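PDB 2GAX: hypothetical protein Atu0240 from Agrobacterium tumefaciens str. C58, which is of unknown function but belongs to the DUF2000 family of the PTH2 clan, and so probably shares the peptidyl-tRNA hydrolase 2 fold, not necessarily its activity. Local coordinates for residues A[1-11]-A[113-124]; A[82-90]-A[99-107]. All blocks are in the same frame, centred on the assembly; numbering follows the deposited sequence.

Contact 1: residues A[1-11]-A[113-124]. With PO4 (phosphate ion), chain C.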
loop_
_atom_site.group_PDB
_atom_site.type_symbol
_atom_site.label_atom_id
_atom_site.label_comp_id
_atom_site.label_asym_id
_atom_site.label_seq_id
_atom_site.Cartn_x
_atom_site.Cartn_y
_atom_site.Cartn_z
HETATM N N MSE A 1 18.351 -5.328 8.554
HETATM C CA MSE A 1 17.904 -5.995 7.294
HETATM C C MSE A 1 16.821 -7.051 7.541
HETATM O O MSE A 1 16.770 -7.683 8.601
HETATM C CB MSE A 1 19.091 -6.612 6.571
HETATM C CG MSE A 1 18.881 -6.739 5.087
HETATM SE SE MSE A 1 20.183 -7.958 4.361
HETATM C CE MSE A 1 19.347 -8.301 2.613
ATOM N N PHE A 2 15.967 -7.245 6.544
ATOM C CA PHE A 2 14.715 -7.964 6.740
ATOM C C PHE A 2 14.513 -9.046 5.699
ATOM O O PHE A 2 14.966 -8.903 4.566
ATOM C CB PHE A 2 13.547 -6.972 6.670
ATOM C CG PHE A 2 13.636 -5.861 7.672
ATOM C CD1 PHE A 2 12.948 -5.942 8.873
ATOM C CD2 PHE A 2 14.419 -4.734 7.418
ATOM C CE1 PHE A 2 13.027 -4.920 9.812
ATOM C CE2 PHE A 2 14.511 -3.705 8.347
ATOM C CZ PHE A 2 13.814 -3.799 9.547
ATOM N N ASP A 3 13.818 -10.116 6.086
ATOM C CA ASP A 3 13.401 -11.159 5.142
ATOM C C ASP A 3 12.376 -10.606 4.152
ATOM O O ASP A 3 12.319 -11.033 2.992
ATOM C CB ASP A 3 12.813 -12.365 5.877
ATOM C CG ASP A 3 13.877 -13.264 6.490
ATOM O OD1 ASP A 3 15.089 -13.017 6.277
ATOM O OD2 ASP A 3 13.492 -14.235 7.177
ATOM N N THR A 4 11.590 -9.635 4.616
ATOM C CA THR A 4 10.510 -9.052 3.810
ATOM C C THR A 4 10.867 -7.692 3.215
ATOM O O THR A 4 11.904 -7.100 3.556
ATOM C CB THR A 4 9.204 -8.903 4.630
ATOM O OG1 THR A 4 9.397 -7.943 5.680
ATOM C CG2 THR A 4 8.786 -10.247 5.221
ATOM N N LYS A 5 9.991 -7.220 2.327
ATOM C CA LYS A 5 10.064 -5.896 1.738
ATOM C C LYS A 5 8.667 -5.265 1.775
ATOM O O LYS A 5 7.676 -5.962 1.556
ATOM C CB LYS A 5 10.547 -6.008 0.284
ATOM C CG LYS A 5 10.539 -4.702 -0.485
ATOM C CD LYS A 5 10.876 -4.898 -1.960
ATOM C CE LYS A 5 10.533 -3.628 -2.731
ATOM N NZ LYS A 5 10.999 -3.582 -4.165
ATOM N N ILE A 6 8.600 -3.957 2.034
ATOM C CA ILE A 6 7.341 -3.197 1.976
ATOM C C ILE A 6 7.311 -2.349 0.706
ATOM O O ILE A 6 8.202 -1.534 0.460
ATOM C CB ILE A 6 7.121 -2.288 3.231
ATOM C CG1 ILE A 6 7.125 -3.115 4.515
ATOM C CG2 ILE A 6 5.791 -1.535 3.133
ATOM C CD1 ILE A 6 7.052 -2.282 5.777
ATOM N N ALA A 7 6.280 -2.554 -0.104
ATOM C CA ALA A 7 6.123 -1.827 -1.335
ATOM C C ALA A 7 4.734 -1.225 -1.425
ATOM O O ALA A 7 3.744 -1.850 -1.032
ATOM C CB ALA A 7 6.384 -2.730 -2.519
ATOM N N VAL A 8 4.687 0.002 -1.932
ATOM C CA VAL A 8 3.443 0.694 -2.233
ATOM C C VAL A 8 3.413 0.943 -3.741
ATOM O O VAL A 8 4.373 1.474 -4.281
ATOM C CB VAL A 8 3.400 2.060 -1.514
ATOM C CG1 VAL A 8 2.165 2.864 -1.943
ATOM C CG2 VAL A 8 3.454 1.892 -0.000
ATOM N N ILE A 9 2.326 0.562 -4.416
ATOM C CA ILE A 9 2.164 0.802 -5.857
ATOM C C ILE A 9 0.914 1.642 -6.148
ATOM O O ILE A 9 -0.218 1.237 -5.856
ATOM C CB ILE A 9 2.113 -0.507 -6.723
ATOM C CG1 ILE A 9 3.167 -1.527 -6.307
ATOM C CG2 ILE A 9 2.282 -0.192 -8.219
ATOM C CD1 ILE A 9 2.676 -2.597 -5.317
ATOM N N LEU A 10 1.134 2.805 -6.757
ATOM C CA LEU A 10 0.073 3.763 -7.035
ATOM C C LEU A 10 -0.251 3.825 -8.517
ATOM O O LEU A 10 0.594 3.533 -9.357
ATOM C CB LEU A 10 0.502 5.151 -6.544
ATOM C CG LEU A 10 0.843 5.197 -5.046
ATOM C CD1 LEU A 10 1.517 6.506 -4.683
ATOM C CD2 LEU A 10 -0.401 4.942 -4.168
ATOM N N ARG A 11 -1.485 4.182 -8.845
ATOM C CA ARG A 11 -1.831 4.386 -10.252
ATOM C C ARG A 11 -1.231 5.733 -10.665
ATOM O O ARG A 11 -1.456 6.734 -9.989
ATOM C CB ARG A 11 -3.349 4.348 -10.463
ATOM C CG ARG A 11 -3.734 4.036 -11.920
ATOM C CD ARG A 11 -5.233 3.956 -12.095
ATOM N NE ARG A 11 -5.886 5.263 -11.984
ATOM C CZ ARG A 11 -7.199 5.427 -11.838
ATOM N NH1 ARG A 11 -8.001 4.376 -11.773
ATOM N NH2 ARG A 11 -7.720 6.640 -11.740
ATOM N N VAL A 113 -6.485 1.968 -7.493
ATOM C CA VAL A 113 -5.647 3.163 -7.544
ATOM C C VAL A 113 -4.388 3.035 -6.679
ATOM O O VAL A 113 -3.449 3.813 -6.817
ATOM C CB VAL A 113 -6.452 4.444 -7.238
ATOM C CG1 VAL A 113 -7.585 4.596 -8.267
ATOM C CG2 VAL A 113 -7.030 4.419 -5.811
ATOM N N GLY A 114 -4.356 2.036 -5.804
ATOM C CA GLY A 114 -3.161 1.787 -5.001
ATOM C C GLY A 114 -3.223 0.447 -4.309
ATOM O O GLY A 114 -4.303 -0.056 -4.028
HETATM N N MSE A 115 -2.048 -0.115 -4.052
HETATM C CA MSE A 115 -1.896 -1.345 -3.284
HETATM C C MSE A 115 -0.589 -1.279 -2.518
HETATM O O MSE A 115 0.389 -0.688 -2.990
HETATM C CB MSE A 115 -1.884 -2.567 -4.200
HETATM C CG MSE A 115 -1.876 -3.905 -3.463
HETATM SE SE MSE A 115 -1.783 -5.437 -4.717
HETATM C CE MSE A 115 0.127 -5.829 -4.615
ATOM N N ALA A 116 -0.571 -1.866 -1.332
ATOM C CA ALA A 116 0.672 -2.034 -0.598
ATOM C C ALA A 116 0.732 -3.439 -0.106
ATOM O O ALA A 116 -0.293 -4.034 0.232
ATOM C CB ALA A 116 0.767 -1.092 0.592
ATOM N N LEU A 117 1.950 -3.937 0.007
ATOM C CA LEU A 117 2.174 -5.272 0.539
ATOM C C LEU A 117 3.484 -5.327 1.311
ATOM O O LEU A 117 4.391 -4.502 1.094
ATOM C CB LEU A 117 2.163 -6.294 -0.597
ATOM C CG LEU A 117 3.338 -6.390 -1.584
ATOM C CD1 LEU A 117 3.329 -7.766 -2.286
ATOM C CD2 LEU A 117 3.357 -5.243 -2.600
ATOM N N ARG A 118 3.554 -6.293 2.221
ATOM C CA ARG A 118 4.774 -6.672 2.908
ATOM C C ARG A 118 4.863 -8.192 2.800
ATOM O O ARG A 118 3.989 -8.910 3.308
ATOM C CB ARG A 118 4.724 -6.268 4.375
ATOM C CG ARG A 118 5.907 -6.782 5.207
ATOM C CD ARG A 118 5.779 -6.333 6.657
ATOM N NE ARG A 118 7.010 -6.581 7.402
ATOM C CZ ARG A 118 7.323 -7.746 7.971
ATOM N NH1 ARG A 118 6.480 -8.776 7.918
ATOM N NH2 ARG A 118 8.475 -7.867 8.627
ATOM N N ALA A 119 5.910 -8.675 2.139
ATOM C CA ALA A 119 6.099 -10.113 1.957
ATOM C C ALA A 119 7.567 -10.447 1.716
ATOM O O ALA A 119 8.379 -9.553 1.459
ATOM C CB ALA A 119 5.265 -10.608 0.796
ATOM N N ASP A 120 7.901 -11.736 1.793
ATOM C CA ASP A 120 9.274 -12.164 1.542
ATOM C C ASP A 120 9.811 -11.465 0.309
ATOM O O ASP A 120 9.155 -11.413 -0.730
ATOM C CB ASP A 120 9.396 -13.689 1.445
ATOM C CG ASP A 120 9.727 -14.338 2.794
ATOM O OD1 ASP A 120 10.638 -15.202 2.831
ATOM O OD2 ASP A 120 9.104 -13.981 3.827
ATOM N N ARG A 121 10.998 -10.898 0.453
ATOM C CA ARG A 121 11.549 -9.971 -0.542
ATOM C C ARG A 121 11.486 -10.446 -1.993
ATOM O O ARG A 121 11.101 -9.676 -2.878
ATOM C CB ARG A 121 12.968 -9.526 -0.142
ATOM C CG ARG A 121 13.978 -10.657 0.102
ATOM C CD ARG A 121 15.287 -10.108 0.655
ATOM N NE ARG A 121 15.453 -10.325 2.090
ATOM C CZ ARG A 121 16.446 -11.025 2.636
ATOM N NH1 ARG A 121 17.379 -11.573 1.869
ATOM N NH2 ARG A 121 16.512 -11.168 3.956
ATOM N N LYS A 122 11.836 -11.709 -2.237
ATOM C CA LYS A 122 11.869 -12.256 -3.608
ATOM C C LYS A 122 10.464 -12.336 -4.230
ATOM O O LYS A 122 10.274 -12.051 -5.422
ATOM C CB LYS A 122 12.570 -13.624 -3.633
ATOM C CG LYS A 122 13.993 -13.617 -3.033
ATOM C CD LYS A 122 14.809 -14.866 -3.412
ATOM C CE LYS A 122 15.332 -14.799 -4.865
ATOM N NZ LYS A 122 16.580 -13.966 -5.022
ATOM N N ILE A 123 9.491 -12.698 -3.395
ATOM C CA ILE A 123 8.081 -12.741 -3.765
ATOM C C ILE A 123 7.560 -11.352 -4.172
ATOM O O ILE A 123 6.898 -11.223 -5.204
ATOM C CB ILE A 123 7.219 -13.371 -2.619
ATOM C CG1 ILE A 123 7.373 -14.898 -2.633
ATOM C CG2 ILE A 123 5.742 -13.016 -2.770
ATOM C CD1 ILE A 123 7.011 -15.597 -1.323
ATOM N N VAL A 124 7.873 -10.329 -3.366
ATOM C CA VAL A 124 7.462 -8.948 -3.664
ATOM C C VAL A 124 7.932 -8.484 -5.046
ATOM O O VAL A 124 7.161 -7.887 -5.797
ATOM C CB VAL A 124 7.932 -7.951 -2.573
ATOM C CG1 VAL A 124 7.638 -6.510 -2.983
ATOM C CG2 VAL A 124 7.256 -8.267 -1.245
HETATM P P PO4 C . 11.399 -9.916 8.526
HETATM O O1 PO4 C . 11.065 -9.133 9.776
HETATM O O2 PO4 C . 12.874 -10.249 8.520
HETATM O O3 PO4 C . 11.075 -9.106 7.304
HETATM O O4 PO4 C . 10.616 -11.208 8.511
#

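Contact 2: residues A[82-90]-A[99-107]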
loop_
_atom_site.group_PDB
_atom_site.type_symbol
_atom_site.label_atom_id
_atom_site.label_comp_id
_atom_site.label_asym_id
_atom_site.label_seq_id
_atom_site.Cartn_x
_atom_site.Cartn_y
_atom_site.Cartn_z
ATOM N N THR A 82 -3.118 -8.004 1.137
ATOM C CA THR A 82 -2.590 -6.676 0.801
ATOM C C THR A 82 -3.492 -5.573 1.334
ATOM O O THR A 82 -4.635 -5.833 1.681
ATOM C CB THR A 82 -2.475 -6.493 -0.736
ATOM O OG1 THR A 82 -3.752 -6.718 -1.359
ATOM C CG2 THR A 82 -1.437 -7.431 -1.325
ATOM N N SER A 83 -2.975 -4.354 1.426
ATOM C CA SER A 83 -3.858 -3.178 1.502
ATOM C C SER A 83 -4.249 -2.783 0.083
ATOM O O SER A 83 -3.425 -2.840 -0.818
ATOM C CB SER A 83 -3.146 -2.002 2.170
ATOM O OG SER A 83 -2.622 -2.393 3.422
ATOM N N LEU A 84 -5.498 -2.365 -0.110
ATOM C CA LEU A 84 -6.015 -2.051 -1.442
ATOM C C LEU A 84 -6.974 -0.872 -1.386
ATOM O O LEU A 84 -7.749 -0.732 -0.433
ATOM C CB LEU A 84 -6.705 -3.259 -2.072
ATOM C CG LEU A 84 -6.733 -3.298 -3.610
ATOM C CD1 LEU A 84 -5.383 -3.611 -4.210
ATOM C CD2 LEU A 84 -7.795 -4.255 -4.119
ATOM N N TYR A 85 -6.902 -0.038 -2.417
ATOM C CA TYR A 85 -7.678 1.199 -2.506
ATOM C C TYR A 85 -8.154 1.296 -3.953
ATOM O O TYR A 85 -7.339 1.239 -4.879
ATOM C CB TYR A 85 -6.758 2.378 -2.160
ATOM C CG TYR A 85 -7.422 3.671 -1.725
ATOM C CD1 TYR A 85 -7.135 4.235 -0.474
ATOM C CD2 TYR A 85 -8.326 4.345 -2.563
ATOM C CE1 TYR A 85 -7.741 5.439 -0.064
ATOM C CE2 TYR A 85 -8.916 5.538 -2.170
ATOM C CZ TYR A 85 -8.627 6.072 -0.929
ATOM O OH TYR A 85 -9.218 7.263 -0.562
ATOM N N ILE A 86 -9.469 1.392 -4.146
ATOM C CA ILE A 86 -10.068 1.499 -5.485
ATOM C C ILE A 86 -10.571 2.926 -5.717
ATOM O O ILE A 86 -10.793 3.668 -4.770
ATOM C CB ILE A 86 -11.225 0.470 -5.744
ATOM C CG1 ILE A 86 -12.429 0.708 -4.809
ATOM C CG2 ILE A 86 -10.721 -0.976 -5.600
ATOM C CD1 ILE A 86 -13.710 -0.005 -5.257
ATOM N N GLU A 87 -10.741 3.289 -6.987
ATOM C CA GLU A 87 -11.131 4.638 -7.382
ATOM C C GLU A 87 -12.416 5.129 -6.710
ATOM O O GLU A 87 -12.506 6.289 -6.295
ATOM C CB GLU A 87 -11.290 4.698 -8.902
ATOM C CG GLU A 87 -11.363 6.122 -9.477
ATOM C CD GLU A 87 -11.455 6.124 -10.995
ATOM O OE1 GLU A 87 -10.601 5.499 -11.644
ATOM O OE2 GLU A 87 -12.403 6.744 -11.535
ATOM N N GLU A 88 -13.399 4.237 -6.600
ATOM C CA GLU A 88 -14.703 4.591 -6.069
ATOM C C GLU A 88 -14.633 5.020 -4.617
ATOM O O GLU A 88 -15.520 5.719 -4.149
ATOM C CB GLU A 88 -15.700 3.445 -6.231
ATOM C CG GLU A 88 -16.242 3.248 -7.639
ATOM C CD GLU A 88 -15.273 2.577 -8.598
ATOM O OE1 GLU A 88 -14.175 2.130 -8.185
ATOM O OE2 GLU A 88 -15.623 2.488 -9.786
HETATM N N MSE A 89 -13.577 4.616 -3.906
HETATM C CA MSE A 89 -13.416 4.997 -2.497
HETATM C C MSE A 89 -13.113 6.488 -2.278
HETATM O O MSE A 89 -13.138 6.968 -1.147
HETATM C CB MSE A 89 -12.373 4.111 -1.808
HETATM C CG MSE A 89 -12.877 2.701 -1.619
HETATM SE SE MSE A 89 -11.449 1.435 -1.179
HETATM C CE MSE A 89 -10.611 2.370 0.324
ATOM N N PHE A 90 -12.817 7.196 -3.363
ATOM C CA PHE A 90 -12.676 8.658 -3.336
ATOM C C PHE A 90 -14.014 9.379 -3.176
ATOM O O PHE A 90 -14.035 10.574 -2.878
ATOM C CB PHE A 90 -11.989 9.153 -4.618
ATOM C CG PHE A 90 -10.501 8.950 -4.628
ATOM C CD1 PHE A 90 -9.712 9.444 -3.598
ATOM C CD2 PHE A 90 -9.882 8.289 -5.688
ATOM C CE1 PHE A 90 -8.325 9.264 -3.613
ATOM C CE2 PHE A 90 -8.489 8.099 -5.706
ATOM C CZ PHE A 90 -7.724 8.580 -4.668
ATOM N N ARG A 99 -15.998 0.301 2.419
ATOM C CA ARG A 99 -15.985 -1.172 2.477
ATOM C C ARG A 99 -17.145 -1.745 1.664
ATOM O O ARG A 99 -16.977 -2.748 0.970
ATOM C CB ARG A 99 -15.991 -1.690 3.909
ATOM C CG ARG A 99 -14.633 -1.577 4.603
ATOM C CD ARG A 99 -14.601 -2.325 5.922
ATOM N NE ARG A 99 -15.495 -1.738 6.912
ATOM C CZ ARG A 99 -16.702 -2.213 7.228
ATOM N NH1 ARG A 99 -17.192 -3.297 6.641
ATOM N NH2 ARG A 99 -17.442 -1.588 8.138
ATOM N N GLN A 100 -18.297 -1.066 1.706
ATOM C CA GLN A 100 -19.470 -1.466 0.904
ATOM C C GLN A 100 -19.197 -1.420 -0.592
ATOM O O GLN A 100 -19.397 -2.418 -1.281
ATOM C CB GLN A 100 -20.717 -0.629 1.259
ATOM C CG GLN A 100 -22.013 -1.052 0.545
ATOM C CD GLN A 100 -22.741 -2.185 1.253
ATOM O OE1 GLN A 100 -22.665 -3.349 0.836
ATOM N NE2 GLN A 100 -23.440 -1.854 2.340
ATOM N N VAL A 101 -18.736 -0.269 -1.094
ATOM C CA VAL A 101 -18.434 -0.118 -2.520
ATOM C C VAL A 101 -17.289 -1.035 -2.966
ATOM O O VAL A 101 -17.320 -1.592 -4.059
ATOM C CB VAL A 101 -18.163 1.367 -2.926
ATOM C CG1 VAL A 101 -16.728 1.778 -2.650
ATOM C CG2 VAL A 101 -18.473 1.566 -4.390
ATOM N N PHE A 102 -16.284 -1.179 -2.109
ATOM C CA PHE A 102 -15.201 -2.120 -2.348
ATOM C C PHE A 102 -15.733 -3.527 -2.669
ATOM O O PHE A 102 -15.188 -4.218 -3.526
ATOM C CB PHE A 102 -14.284 -2.176 -1.122
ATOM C CG PHE A 102 -13.030 -2.960 -1.339
ATOM C CD1 PHE A 102 -11.926 -2.365 -1.949
ATOM C CD2 PHE A 102 -12.935 -4.284 -0.907
ATOM C CE1 PHE A 102 -10.750 -3.068 -2.130
ATOM C CE2 PHE A 102 -11.771 -5.003 -1.107
ATOM C CZ PHE A 102 -10.674 -4.410 -1.716
ATOM N N SER A 103 -16.788 -3.937 -1.972
ATOM C CA SER A 103 -17.373 -5.284 -2.147
ATOM C C SER A 103 -18.136 -5.437 -3.473
ATOM O O SER A 103 -18.563 -6.547 -3.823
ATOM C CB SER A 103 -18.277 -5.643 -0.951
ATOM O OG SER A 103 -19.532 -4.968 -1.013
ATOM N N HIS A 104 -18.312 -4.323 -4.200
ATOM C CA HIS A 104 -19.034 -4.325 -5.481
ATOM C C HIS A 104 -18.154 -4.706 -6.660
ATOM O O HIS A 104 -18.652 -4.852 -7.787
ATOM C CB HIS A 104 -19.707 -2.967 -5.744
ATOM C CG HIS A 104 -20.801 -2.639 -4.774
ATOM N ND1 HIS A 104 -21.390 -1.397 -4.709
ATOM C CD2 HIS A 104 -21.400 -3.390 -3.817
ATOM C CE1 HIS A 104 -22.314 -1.398 -3.764
ATOM N NE2 HIS A 104 -22.344 -2.597 -3.211
ATOM N N PHE A 105 -16.851 -4.867 -6.405
ATOM C CA PHE A 105 -15.884 -5.194 -7.447
ATOM C C PHE A 105 -15.034 -6.407 -7.112
ATOM O O PHE A 105 -14.877 -6.780 -5.942
ATOM C CB PHE A 105 -14.986 -3.983 -7.768
ATOM C CG PHE A 105 -15.758 -2.761 -8.179
ATOM C CD1 PHE A 105 -16.001 -2.500 -9.523
ATOM C CD2 PHE A 105 -16.286 -1.902 -7.221
ATOM C CE1 PHE A 105 -16.743 -1.365 -9.910
ATOM C CE2 PHE A 105 -17.041 -0.767 -7.597
ATOM C CZ PHE A 105 -17.274 -0.520 -8.935
ATOM N N SER A 106 -14.484 -7.004 -8.167
ATOM C CA SER A 106 -13.616 -8.170 -8.085
ATOM C C SER A 106 -12.314 -7.776 -8.805
ATOM O O SER A 106 -12.285 -6.741 -9.459
ATOM C CB SER A 106 -14.295 -9.351 -8.776
ATOM O OG SER A 106 -14.480 -9.053 -10.155
ATOM N N PRO A 107 -11.225 -8.560 -8.659
ATOM C CA PRO A 107 -9.955 -8.180 -9.304
ATOM C C PRO A 107 -10.024 -7.968 -10.818
ATOM O O PRO A 107 -9.278 -7.139 -11.351
ATOM C CB PRO A 107 -9.021 -9.343 -8.963
ATOM C CG PRO A 107 -9.578 -9.891 -7.704
ATOM C CD PRO A 107 -11.069 -9.777 -7.844
#

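Contact 1: residues A[1-11]-A[113-124]
Ala-7 and Leu-117 sit opposite each other as a hydrogen-bonded pair in the antiparallel ladder of strands 4-11 and 113-120, whose axes approach to 4.4 Å at 162°. On their face of the sheet Leu-117 is the bump: with CG turned between backbone N and carbonyl carbon (chi1 73°), CD2 fits the notch between Ala-7 CB, 3.9 Å away, and Ile-9 CD1. Val-124, from the first turn of the following helix, lowers CG1 onto Ala-7 CB at 4.0 Å, beside Lys-5 CD. The small alanine thus receives two larger neighbours. On the reverse face Arg-118 runs extended past Ile-6, CG to CG1 3.9 Å, and its guanidinium is held by Gln-56. Just before strand 4-11, Arg-121 takes Phe-2 O at the NE/NH2 edge of its guanidinium (2.9 and 2.8 Å), the oxygen tilted somewhat out of the plane and both bonds bent to 132°, while Met-1 CE lies over one guanidinium face. A phosphate, probably from the crystallisation liquor, accepts from Asp-3 N (2.6 Å to O2) and from Thr-4 N and OG1. Packing on both faces is characteristic of a central strand pair in a mixed sheet layered between helices, here 16-33 and 65-77.

Contact 2: residues A[82-90]-A[99-107]
The connection between two neighbouring antiparallel strands, 83-86 and 112-120, holds this contact: edge strand 83-86 and the 3-10 turn 87-90 face the end of helix 95-102 and the type I turn from Phe-102 to Phe-105. No hydrogen bond crosses between the segments, and the 369 Å² buried between them comes mainly from side-chain packing. Phe-102 carries the largest share. Its CG lies opposite the backbone N about the first side-chain bond (chi1 -171°), which carries the ring across to the strand. There Leu-84 CD2 meets the ring edge near its plane, 3.8 Å from CZ, the two side chains crossing at about a right angle. Ile-86 CG2 approaches the same ring obliquely, and so does the selenium of selenomethionine Met-89, 3.9 Å from CD1. That selenium lies 5.1 Å from the ring centroid and 67° off the normal, an oblique Met-aromatic contact.

Ile-86 divides its branches between the two aromatic residues. While CG2 turns to Phe-102, CD1 reaches Phe-105 CD2 at 3.8 Å and also touches the backbone of Phe-102. Beyond it, Glu-88 bends at its second side-chain torsion, bringing its carboxylate to the Phe-105 ring with the two planes 32° apart. OE1 lies over one face, whereas OE2 approaches CZ at 3.5 Å. The aliphatic base of the same glutamate serves Val-101, with Glu-88 CB 3.8 Å from Val-101 CG2. Met-89 CG packs against the other valine methyl, CG1. On the far side of the strand, Tyr-85 packs against helix 16-33, so the two sides of this edge have different partners. The arrangement is that of an antiparallel strand connection carrying a helix: the chain leaves edge strand 83-86, forms helix 95-102 and packs it beside that strand before entering strand 112-120.

Contact 2 is nested within the chain loop that contact 1 closes, and the two share one sheet although their centres are about 19 Å apart. Strand 83-86 adds to the side of strand 112-120 away from strand 4-11. The join contains a classic beta bulge, with Val-113 and Gly-114 both facing Tyr-85; Val-113 N lies 2.8 Å from Tyr-85 O, a probable hydrogen bond. A second link is ionic: Arg-11 NH1 forms a salt bridge to Glu-87 OE1 at 2.8 Å, while Arg-11 NE forms another with Asp-13 OD1, so two carboxylates share the guanidinium. The phosphate lies by the N-terminal end of strand 4-11, whereas this ionic link is at its C-terminal end.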